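Local coordinates for protein phosphatase Slingshot homolog 2 (Homo sapiens, PDB 2NT2) that dephosphorylates and thereby activates the actin-depolymerising factor cofilin, acting on phosphoserine, phosphothreonine and phosphotyrosine, and so regulates actin filament dynamics, at residues S97-Y102 with D116-R121. The protein carries 1 engineered substitution. Numbering follows the deposited sequence.
Sequences STVIAY and DYVKER
The turn that offers Val99 and Ile100 to Val118 is closed by a backbone bond, Ala101 N to Ser97 O at 3.0 Å. In this dual-specificity phosphatase domain, helix 94-107 runs on from the phosphate-binding loop, and helix 111-121 packs against it through a small, wholly apolar interface, a worked example of how one branched side chain can sit against two neighbouring residues of another helix. The backbones come nearest where Ile100 CA lies 6.6 Å from Val118 CA. The bond from CA to CB of Val118 heads toward helix 94-107, and its CG2 methyl makes the closest approaches: it meets Ile100 CG1 at 3.8 Å and Val99 CG1 at 4.0 Å, so one methyl bridges two successive residues. Ile100 CG1 is anti to its carbonyl carbon and beside the backbone N (chi1 -71°), which places this methylene, rather than CG2, against the valine. Ile7 of strand 5-8 touches both Val99 and Val118, while Leu135 of helix 129-143 packs on Ile100. The Val99 side chain lies about 9 Å from that of Ser88, the engineered replacement at the phosphocysteine position. On helix 111-121, Arg121 NE sits over a face of the Tyr117 ring, near its rim, and makes a weak, bent bond (128°) to Tyr117 O at 3.4 Å.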
loop_
_atom_site.group_PDB
_atom_site.type_symbol
_atom_site.label_atom_id
_atom_site.label_comp_id
_atom_site.label_asym_id
_atom_site.label_seq_id
_atom_site.Cartn_x
_atom_site.Cartn_y
_atom_site.Cartn_z
ATOM N N SER A 97 -4.519 3.233 2.714
ATOM C CA SER A 97 -4.048 3.596 4.037
ATOM C C SER A 97 -2.571 3.257 4.211
ATOM O O SER A 97 -1.788 4.076 4.689
ATOM C CB SER A 97 -4.857 2.867 5.117
ATOM O OG SER A 97 -6.235 2.862 4.802
ATOM N N THR A 98 -2.210 2.039 3.823
ATOM C CA THR A 98 -0.825 1.591 3.914
ATOM C C THR A 98 0.104 2.521 3.144
ATOM O O THR A 98 1.147 2.935 3.642
ATOM C CB THR A 98 -0.666 0.161 3.362
ATOM O OG1 THR A 98 -1.436 -0.740 4.160
ATOM C CG2 THR A 98 0.786 -0.282 3.464
ATOM N N VAL A 99 -0.309 2.865 1.926
ATOM C CA VAL A 99 0.491 3.765 1.097
ATOM C C VAL A 99 0.622 5.136 1.748
ATOM O O VAL A 99 1.687 5.752 1.740
ATOM C CB VAL A 99 -0.101 3.919 -0.314
ATOM C CG1 VAL A 99 0.542 5.101 -1.019
ATOM C CG2 VAL A 99 0.084 2.649 -1.129
ATOM N N ILE A 100 -0.464 5.629 2.349
ATOM C CA ILE A 100 -0.398 6.944 2.981
ATOM C C ILE A 100 0.602 6.937 4.137
ATOM O O ILE A 100 1.385 7.870 4.286
ATOM C CB ILE A 100 -1.772 7.420 3.479
ATOM C CG1 ILE A 100 -2.754 7.799 2.375
ATOM C CG2 ILE A 100 -1.593 8.583 4.449
ATOM C CD1 ILE A 100 -4.187 7.377 2.612
ATOM N N ALA A 101 0.562 5.888 4.947
ATOM C CA ALA A 101 1.453 5.709 6.077
ATOM C C ALA A 101 2.907 5.643 5.634
ATOM O O ALA A 101 3.781 6.227 6.268
ATOM C CB ALA A 101 1.102 4.444 6.850
ATOM N N TYR A 102 3.182 4.908 4.556
ATOM C CA TYR A 102 4.568 4.810 4.096
ATOM C C TYR A 102 5.121 6.192 3.739
ATOM O O TYR A 102 6.248 6.525 4.101
ATOM C CB TYR A 102 4.674 3.872 2.898
ATOM C CG TYR A 102 6.039 3.887 2.241
ATOM C CD1 TYR A 102 7.111 3.222 2.821
ATOM C CD2 TYR A 102 6.255 4.562 1.049
ATOM C CE1 TYR A 102 8.362 3.228 2.234
ATOM C CE2 TYR A 102 7.504 4.574 0.453
ATOM C CZ TYR A 102 8.553 3.905 1.048
ATOM O OH TYR A 102 9.794 3.918 0.450
ATOM N N ASP A 116 -3.751 13.785 1.028
ATOM C CA ASP A 116 -3.989 14.682 -0.084
ATOM C C ASP A 116 -3.168 14.308 -1.316
ATOM O O ASP A 116 -3.648 14.379 -2.445
ATOM C CB ASP A 116 -3.634 16.125 0.302
ATOM C CG ASP A 116 -4.712 16.778 1.142
ATOM O OD1 ASP A 116 -5.726 16.116 1.443
ATOM O OD2 ASP A 116 -4.541 17.967 1.487
ATOM N N TYR A 117 -1.910 13.952 -1.080
ATOM C CA TYR A 117 -1.035 13.542 -2.175
ATOM C C TYR A 117 -1.606 12.298 -2.852
ATOM O O TYR A 117 -1.743 12.231 -4.070
ATOM C CB TYR A 117 0.375 13.276 -1.660
ATOM C CG TYR A 117 1.353 12.846 -2.728
ATOM C CD1 TYR A 117 1.992 13.786 -3.531
ATOM C CD2 TYR A 117 1.638 11.502 -2.935
ATOM C CE1 TYR A 117 2.885 13.385 -4.506
ATOM C CE2 TYR A 117 2.533 11.097 -3.912
ATOM C CZ TYR A 117 3.154 12.048 -4.695
ATOM O OH TYR A 117 4.047 11.668 -5.670
ATOM N N VAL A 118 -1.952 11.319 -2.020
ATOM C CA VAL A 118 -2.472 10.048 -2.503
ATOM C C VAL A 118 -3.882 10.197 -3.058
ATOM O O VAL A 118 -4.218 9.572 -4.066
ATOM C CB VAL A 118 -2.473 8.976 -1.396
ATOM C CG1 VAL A 118 -3.104 7.692 -1.914
ATOM C CG2 VAL A 118 -1.060 8.714 -0.887
ATOM N N LYS A 119 -4.704 11.031 -2.429
ATOM C CA LYS A 119 -6.091 11.179 -2.874
ATOM C C LYS A 119 -6.158 11.795 -4.268
ATOM O O LYS A 119 -7.004 11.420 -5.078
ATOM C CB LYS A 119 -6.896 12.021 -1.888
ATOM C CG LYS A 119 -8.286 12.395 -2.377
ATOM C CD LYS A 119 -9.245 11.217 -2.284
ATOM C CE LYS A 119 -10.691 11.680 -2.308
ATOM N NZ LYS A 119 -11.651 10.556 -2.499
ATOM N N GLU A 120 -5.256 12.727 -4.531
ATOM C CA GLU A 120 -5.186 13.434 -5.804
ATOM C C GLU A 120 -4.968 12.490 -6.975
ATOM O O GLU A 120 -5.622 12.614 -8.011
ATOM C CB GLU A 120 -4.066 14.477 -5.776
ATOM C CG GLU A 120 -4.549 15.874 -6.140
ATOM C CD GLU A 120 -3.455 16.721 -6.753
ATOM O OE1 GLU A 120 -3.220 16.593 -7.974
ATOM O OE2 GLU A 120 -2.836 17.524 -6.020
ATOM N N ARG A 121 -4.049 11.539 -6.838
ATOM C CA ARG A 121 -3.781 10.583 -7.907
ATOM C C ARG A 121 -4.765 9.428 -7.925
ATOM O O ARG A 121 -5.217 8.983 -8.980
ATOM C CB ARG A 121 -2.346 10.049 -7.757
ATOM C CG ARG A 121 -1.324 11.134 -8.015
ATOM C CD ARG A 121 -0.173 11.144 -7.021
ATOM N NE ARG A 121 0.291 12.517 -6.802
ATOM C CZ ARG A 121 1.307 13.084 -7.442
ATOM N NH1 ARG A 121 1.976 12.387 -8.352
ATOM N NH2 ARG A 121 1.642 14.338 -7.178
#